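Local coordinates for protein alpha-L-rhamnosidase (Streptomyces avermitilis, PDB 3W5M) that hydrolyses terminal non-reducing alpha-L-rhamnose residues from flavonoid glycosides and gum arabic, and binds L-rhamnose through a calcium-dependent carbohydrate-binding module, at residues D670-T673 with A677-D680; A698-P703 with P721-W726; Y182-S185 with V191-T194. All coordinates share one frame; numbering follows the deposited sequence.

Contact 1: D670-T673 with A677-D680; sequences DAQT and AFTD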
loop_
_atom_site.group_PDB
_atom_site.type_symbol
_atom_site.label_atom_id
_atom_site.label_comp_id
_atom_site.label_asym_id
_atom_site.label_seq_id
_atom_site.Cartn_x
_atom_site.Cartn_y
_atom_site.Cartn_z
ATOM N N ASP A 670 0.220 -12.390 11.685
ATOM C CA ASP A 670 -1.151 -12.348 12.215
ATOM C C ASP A 670 -2.058 -13.233 11.363
ATOM O O ASP A 670 -3.099 -13.686 11.855
ATOM C CB ASP A 670 -1.779 -10.936 12.099
ATOM C CG ASP A 670 -1.439 -10.013 13.243
ATOM O OD1 ASP A 670 -0.917 -10.458 14.295
ATOM O OD2 ASP A 670 -1.706 -8.789 13.094
ATOM N N ALA A 671 -1.703 -13.417 10.087
ATOM C CA ALA A 671 -2.548 -14.178 9.136
ATOM C C ALA A 671 -2.144 -15.654 9.020
ATOM O O ALA A 671 -2.883 -16.455 8.404
ATOM C CB ALA A 671 -2.544 -13.534 7.765
ATOM N N GLN A 672 -0.995 -16.006 9.573
ATOM C CA GLN A 672 -0.478 -17.401 9.403
ATOM C C GLN A 672 -1.520 -18.387 9.934
ATOM O O GLN A 672 -2.100 -18.186 11.026
ATOM C CB GLN A 672 0.884 -17.564 10.081
ATOM C CG GLN A 672 1.633 -18.868 9.718
ATOM C CD GLN A 672 3.043 -18.905 10.298
ATOM O OE1 GLN A 672 3.396 -18.064 11.104
ATOM N NE2 GLN A 672 3.866 -19.870 9.862
ATOM N N THR A 673 -1.800 -19.444 9.171
ATOM C CA THR A 673 -2.904 -20.324 9.572
ATOM C C THR A 673 -2.474 -21.182 10.745
ATOM O O THR A 673 -1.272 -21.281 11.040
ATOM C CB THR A 673 -3.360 -21.252 8.452
ATOM O OG1 THR A 673 -2.354 -22.267 8.254
ATOM C CG2 THR A 673 -3.616 -20.454 7.178
ATOM N N ALA A 677 0.682 -22.417 7.761
ATOM C CA ALA A 677 0.842 -21.976 6.392
ATOM C C ALA A 677 0.801 -20.428 6.332
ATOM O O ALA A 677 -0.156 -19.821 6.816
ATOM C CB ALA A 677 -0.253 -22.584 5.503
ATOM N N PHE A 678 1.824 -19.820 5.736
ATOM C CA PHE A 678 1.706 -18.401 5.333
ATOM C C PHE A 678 0.657 -18.258 4.202
ATOM O O PHE A 678 0.594 -19.093 3.295
ATOM C CB PHE A 678 3.071 -17.877 4.898
ATOM C CG PHE A 678 4.055 -17.674 6.042
ATOM C CD1 PHE A 678 3.723 -16.853 7.130
ATOM C CD2 PHE A 678 5.323 -18.275 6.026
ATOM C CE1 PHE A 678 4.621 -16.647 8.180
ATOM C CE2 PHE A 678 6.232 -18.041 7.063
ATOM C CZ PHE A 678 5.873 -17.227 8.145
ATOM N N THR A 679 -0.135 -17.180 4.243
ATOM C CA THR A 679 -1.201 -16.898 3.255
ATOM C C THR A 679 -0.679 -16.240 1.970
ATOM O O THR A 679 0.458 -15.758 1.914
ATOM C CB THR A 679 -2.289 -16.000 3.899
ATOM O OG1 THR A 679 -1.649 -14.839 4.476
ATOM C CG2 THR A 679 -3.052 -16.761 5.010
ATOM N N ASP A 680 -1.503 -16.252 0.913
ATOM C CA ASP A 680 -1.151 -15.623 -0.338
ATOM C C ASP A 680 -1.135 -14.094 -0.177
ATOM O O ASP A 680 -0.366 -13.409 -0.824
ATOM C CB ASP A 680 -2.146 -16.004 -1.445
ATOM C CG ASP A 680 -2.079 -17.498 -1.828
ATOM O OD1 ASP A 680 -1.144 -18.214 -1.381
ATOM O OD2 ASP A 680 -2.986 -17.942 -2.582
#
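In the (alpha/alpha)6-barrel catalytic domain, the turn that follows helix 658-671 is closed where Gln-672 and Thr-673 meet Ala-677 and Phe-678. Two bonds join the same pair of residues. The amide N of Thr-673 donates to O of Ala-677 at 2.9 Å and almost straight, 174° at the hydrogen, although it arrives tilted from the carbonyl plane. In return, N of Ala-677 reaches OG1 of Thr-673 at 3.1 Å; with chi1 72° this hydroxyl sits between its own backbone N and carbonyl carbon, and it is also bonded to Asp-675 within the turn. Beside this pair the extended chain of Gln-672 lays its amide over one face of the Phe-678 ring, the planes 19° apart, NE2 offset toward the rim and CD 3.5 Å from CE1. The same NE2 is bonded to O of Gly-676 and O of Ser-722. Further along, CG2 of Thr-679 lies 3.4 Å from O of Ala-671, while OG1 of Thr-679 bonds to Val-681. With NE2 gripped by two carbonyls, the amide is fixed in rotation and held flat against the ring, and the Phe-678 ring also meets the indole of Trp-726.

Contact 2: A698-P703 with P721-W726; sequences AGVTVP and PSVHAW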
loop_
_atom_site.group_PDB
_atom_site.type_symbol
_atom_site.label_atom_id
_atom_site.label_comp_id
_atom_site.label_asym_id
_atom_site.label_seq_id
_atom_site.Cartn_x
_atom_site.Cartn_y
_atom_site.Cartn_z
ATOM N N ALA A 698 7.622 -15.522 1.511
ATOM C CA ALA A 698 7.927 -14.172 1.932
ATOM C C ALA A 698 8.181 -14.093 3.427
ATOM O O ALA A 698 8.968 -13.259 3.876
ATOM C CB ALA A 698 6.808 -13.214 1.533
ATOM N N GLY A 699 7.502 -14.939 4.191
ATOM C CA GLY A 699 7.698 -15.045 5.654
ATOM C C GLY A 699 9.126 -15.374 6.093
ATOM O O GLY A 699 9.500 -15.106 7.234
ATOM N N VAL A 700 9.905 -15.988 5.191
ATOM C CA VAL A 700 11.321 -16.293 5.390
ATOM C C VAL A 700 12.244 -15.300 4.655
ATOM O O VAL A 700 13.220 -14.774 5.229
ATOM C CB VAL A 700 11.649 -17.730 4.874
ATOM C CG1 VAL A 700 12.987 -18.193 5.458
ATOM C CG2 VAL A 700 10.512 -18.689 5.185
ATOM N N THR A 701 11.925 -15.008 3.392
ATOM C CA THR A 701 12.828 -14.248 2.532
ATOM C C THR A 701 12.832 -12.763 2.841
ATOM O O THR A 701 13.833 -12.100 2.658
ATOM C CB THR A 701 12.496 -14.384 1.032
ATOM O OG1 THR A 701 11.159 -13.954 0.800
ATOM C CG2 THR A 701 12.609 -15.858 0.559
ATOM N N VAL A 702 11.697 -12.259 3.284
ATOM C CA VAL A 702 11.607 -10.820 3.584
ATOM C C VAL A 702 12.370 -10.453 4.900
ATOM O O VAL A 702 13.118 -9.465 4.921
ATOM C CB VAL A 702 10.147 -10.332 3.523
ATOM C CG1 VAL A 702 10.092 -8.870 3.891
ATOM C CG2 VAL A 702 9.592 -10.463 2.085
ATOM N N PRO A 703 12.216 -11.248 5.984
ATOM C CA PRO A 703 13.102 -10.998 7.128
ATOM C C PRO A 703 14.570 -11.106 6.751
ATOM O O PRO A 703 15.404 -10.306 7.193
ATOM C CB PRO A 703 12.694 -12.077 8.133
ATOM C CG PRO A 703 11.264 -12.349 7.807
ATOM C CD PRO A 703 11.143 -12.195 6.328
ATOM N N PRO A 721 10.294 -18.263 14.852
ATOM C CA PRO A 721 9.233 -19.240 15.205
ATOM C C PRO A 721 8.165 -19.471 14.119
ATOM O O PRO A 721 7.725 -20.611 13.910
ATOM C CB PRO A 721 8.607 -18.640 16.474
ATOM C CG PRO A 721 9.694 -17.759 17.035
ATOM C CD PRO A 721 10.371 -17.167 15.845
ATOM N N SER A 722 7.745 -18.410 13.425
ATOM C CA SER A 722 6.798 -18.558 12.289
ATOM C C SER A 722 7.446 -19.327 11.130
ATOM O O SER A 722 6.768 -20.077 10.438
ATOM C CB SER A 722 6.272 -17.196 11.792
ATOM O OG SER A 722 7.305 -16.447 11.176
ATOM N N VAL A 723 8.759 -19.149 10.958
ATOM C CA VAL A 723 9.540 -19.835 9.921
ATOM C C VAL A 723 9.577 -21.347 10.247
ATOM O O VAL A 723 9.317 -22.166 9.371
ATOM C CB VAL A 723 10.958 -19.237 9.793
ATOM C CG1 VAL A 723 11.892 -20.131 8.965
ATOM C CG2 VAL A 723 10.888 -17.846 9.157
ATOM N N HIS A 724 9.866 -21.684 11.508
ATOM C CA HIS A 724 9.797 -23.086 11.986
ATOM C C HIS A 724 8.438 -23.697 11.668
ATOM O O HIS A 724 8.368 -24.818 11.139
ATOM C CB HIS A 724 10.117 -23.200 13.496
ATOM C CG HIS A 724 10.189 -24.616 14.002
ATOM N ND1 HIS A 724 11.376 -25.317 14.091
ATOM C CD2 HIS A 724 9.222 -25.466 14.425
ATOM C CE1 HIS A 724 11.139 -26.535 14.555
ATOM N NE2 HIS A 724 9.838 -26.654 14.765
ATOM N N ALA A 725 7.355 -22.971 11.967
ATOM C CA ALA A 725 6.019 -23.494 11.752
ATOM C C ALA A 725 5.726 -23.691 10.262
ATOM O O ALA A 725 5.008 -24.619 9.898
ATOM C CB ALA A 725 4.974 -22.601 12.401
ATOM N N TRP A 726 6.287 -22.814 9.417
ATOM C CA TRP A 726 6.129 -22.879 7.957
ATOM C C TRP A 726 6.844 -24.119 7.451
ATOM O O TRP A 726 6.271 -24.870 6.648
ATOM C CB TRP A 726 6.706 -21.618 7.318
ATOM C CG TRP A 726 6.825 -21.532 5.830
ATOM C CD1 TRP A 726 7.944 -21.192 5.134
ATOM C CD2 TRP A 726 5.774 -21.646 4.863
ATOM N NE1 TRP A 726 7.676 -21.088 3.797
ATOM C CE2 TRP A 726 6.354 -21.399 3.594
ATOM C CE3 TRP A 726 4.400 -21.954 4.943
ATOM C CZ2 TRP A 726 5.619 -21.439 2.404
ATOM C CZ3 TRP A 726 3.654 -22.020 3.726
ATOM C CH2 TRP A 726 4.280 -21.766 2.486
HETATM O O HOH W 1 7.856 -14.193 9.495
#
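Apolar contacts carry most of this helix pairing, and Val-700 is at their centre. Its CG2 lies 3.6 Å from CD1 of Trp-726, meeting the indole obliquely, and 4.1 Å from CG2 of Val-723. The CG1 methyls of the two valines are 4.2 Å apart, so both branches of each side chain take part. Trp-726 has CG anti to its backbone N (chi1 172°), which carries the pyrrole side of the indole across to Val-700; its NE1 is bonded to Asp-697.

Polar contact is mediated by water. No direct hydrogen bond joins the two segments, but one water donates to O of Gly-699 and to OG of Ser-722, each at 2.9 Å. The same Gly-699 oxygen has CG2 of Val-723 at 3.6 Å, a van der Waals contact beside the bridge. OG of Ser-722 is also bonded to O of Ala-719, one turn back on its own helix.

The short axes approach to 9.5 Å with 143° between their directions, as expected of consecutive, roughly antiparallel helices in an (alpha/alpha)6 barrel. Helix 756-777 packs on Val-700, Val-723 and Trp-726, while helix 658-671 meets Pro-703 and Ser-722.

Contact 3: Y182-S185 with V191-T194; sequences YAVS and VART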
loop_
_atom_site.group_PDB
_atom_site.type_symbol
_atom_site.label_atom_id
_atom_site.label_comp_id
_atom_site.label_asym_id
_atom_site.label_seq_id
_atom_site.Cartn_x
_atom_site.Cartn_y
_atom_site.Cartn_z
ATOM N N TYR A 182 -33.778 -3.633 -13.794
ATOM C CA TYR A 182 -34.910 -2.711 -13.728
ATOM C C TYR A 182 -34.633 -1.432 -14.526
ATOM O O TYR A 182 -33.477 -1.115 -14.821
ATOM C CB TYR A 182 -35.255 -2.372 -12.276
ATOM C CG TYR A 182 -34.133 -1.670 -11.551
ATOM C CD1 TYR A 182 -33.939 -0.300 -11.693
ATOM C CD2 TYR A 182 -33.240 -2.380 -10.749
ATOM C CE1 TYR A 182 -32.893 0.349 -11.054
ATOM C CE2 TYR A 182 -32.196 -1.738 -10.096
ATOM C CZ TYR A 182 -32.032 -0.366 -10.251
ATOM O OH TYR A 182 -30.989 0.268 -9.620
ATOM N N ALA A 183 -35.701 -0.719 -14.888
ATOM C CA ALA A 183 -35.600 0.667 -15.366
ATOM C C ALA A 183 -36.772 1.416 -14.731
ATOM O O ALA A 183 -37.927 1.039 -14.917
ATOM C CB ALA A 183 -35.674 0.728 -16.884
ATOM N N VAL A 184 -36.470 2.424 -13.927
ATOM C CA VAL A 184 -37.503 3.130 -13.187
ATOM C C VAL A 184 -37.585 4.601 -13.630
ATOM O O VAL A 184 -36.550 5.229 -13.933
ATOM C CB VAL A 184 -37.311 2.971 -11.653
ATOM C CG1 VAL A 184 -35.883 3.335 -11.234
ATOM C CG2 VAL A 184 -38.344 3.779 -10.895
ATOM N N SER A 185 -38.817 5.100 -13.692
ATOM C CA SER A 185 -39.120 6.487 -14.063
ATOM C C SER A 185 -40.076 7.149 -13.081
ATOM O O SER A 185 -40.873 6.478 -12.415
ATOM C CB SER A 185 -39.679 6.539 -15.486
ATOM O OG SER A 185 -40.926 5.865 -15.579
ATOM N N VAL A 191 -35.109 7.623 -14.032
ATOM C CA VAL A 191 -34.205 8.110 -12.992
ATOM C C VAL A 191 -33.086 7.120 -12.655
ATOM O O VAL A 191 -32.099 7.505 -12.023
ATOM C CB VAL A 191 -34.943 8.560 -11.712
ATOM C CG1 VAL A 191 -35.949 9.658 -12.038
ATOM C CG2 VAL A 191 -35.620 7.378 -10.994
ATOM N N ALA A 192 -33.235 5.861 -13.074
ATOM C CA ALA A 192 -32.223 4.827 -12.839
ATOM C C ALA A 192 -32.556 3.579 -13.642
ATOM O O ALA A 192 -33.726 3.308 -13.918
ATOM C CB ALA A 192 -32.160 4.475 -11.356
ATOM N N ARG A 193 -31.520 2.826 -13.993
ATOM C CA ARG A 193 -31.657 1.513 -14.627
ATOM C C ARG A 193 -30.425 0.661 -14.397
ATOM O O ARG A 193 -29.350 1.173 -14.099
ATOM C CB ARG A 193 -31.911 1.628 -16.136
ATOM C CG ARG A 193 -30.715 2.093 -16.955
ATOM C CD ARG A 193 -30.761 1.586 -18.400
ATOM N NE ARG A 193 -31.973 2.012 -19.098
ATOM C CZ ARG A 193 -32.947 1.204 -19.528
ATOM N NH1 ARG A 193 -32.868 -0.115 -19.367
ATOM N NH2 ARG A 193 -34.003 1.721 -20.137
ATOM N N THR A 194 -30.607 -0.646 -14.510
ATOM C CA THR A 194 -29.517 -1.617 -14.605
ATOM C C THR A 194 -29.702 -2.406 -15.890
ATOM O O THR A 194 -30.811 -2.451 -16.437
ATOM C CB THR A 194 -29.438 -2.551 -13.381
ATOM O OG1 THR A 194 -30.739 -3.084 -13.080
ATOM C CG2 THR A 194 -28.951 -1.778 -12.178
HETATM O O HOH W 2 -29.154 1.772 -10.854
#
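Tyr-182 and Thr-194 pair at one end of the contact through backbone and side chain together. N of Thr-194 donates to O of Tyr-182 at 2.9 Å, in the carbonyl plane, and the longer return bond runs from N of Tyr-182 to OG1 of Thr-194. That hydroxyl also stands 3.4 Å above one face of the tyrosine ring, toward its rim, because chi1 of 62° swings the ring back over the partner strand; CG2 of Thr-194 lies near CE2 and OH.

The firm packing continues at Val-184. Its N bonds to O of Ala-192 at 2.9 Å and 171°, and its CG1 lies 3.9 Å from CB of Ala-192. Its own O receives N of Val-191 at 2.8 Å and, weakly, N of Ala-192. Two residues thus face one, a classic beta bulge in the hairpin of strands 181-186 and 189-193, at an edge of the five-stranded sheet in the CBM67 beta-sandwich. Leu-174 and Ile-176 of the opposing sheet pack on Val-184, and Ile-176 also meets Tyr-182.

Ala-183 and Arg-193, a non-hydrogen-bonded pair, occupy the other face. Here the backbones run close but side-chain contact is sparser: the exposed Arg-193 bends its chain at chi3 (58°) and lays one guanidinium face over CB of Ala-183, which stands 3.6 Å from the guanidinium plane, toward its rim, while NH2 forms a salt bridge with Glu-190. Water also enters on the ring side, held 2.7 Å from OH of Tyr-182 and only weakly by O of Arg-193.

Overall arrangement
Contacts 1 and 2 belong to one helical domain, their centres 10 Å apart, and touch directly: CZ of Phe-678 packs 3.4 Å from OG of Ser-722, and CE2 of Phe-678 lies 3.6 Å from CA of Gly-699. Both lie near the catalytic pocket, since the side chains of Phe-678 and Trp-726 are about 8 and 7 Å from that of Trp-695, which binds rhamnose there. Contact 3 is remote, its centre 44 Å from that of contact 1 and 53 Å from that of contact 2. It lies instead near the second rhamnose site, with the Thr-194 side chain about 12 Å from the bound calcium and that of Tyr-182 about 8 Å from that of Trp-203.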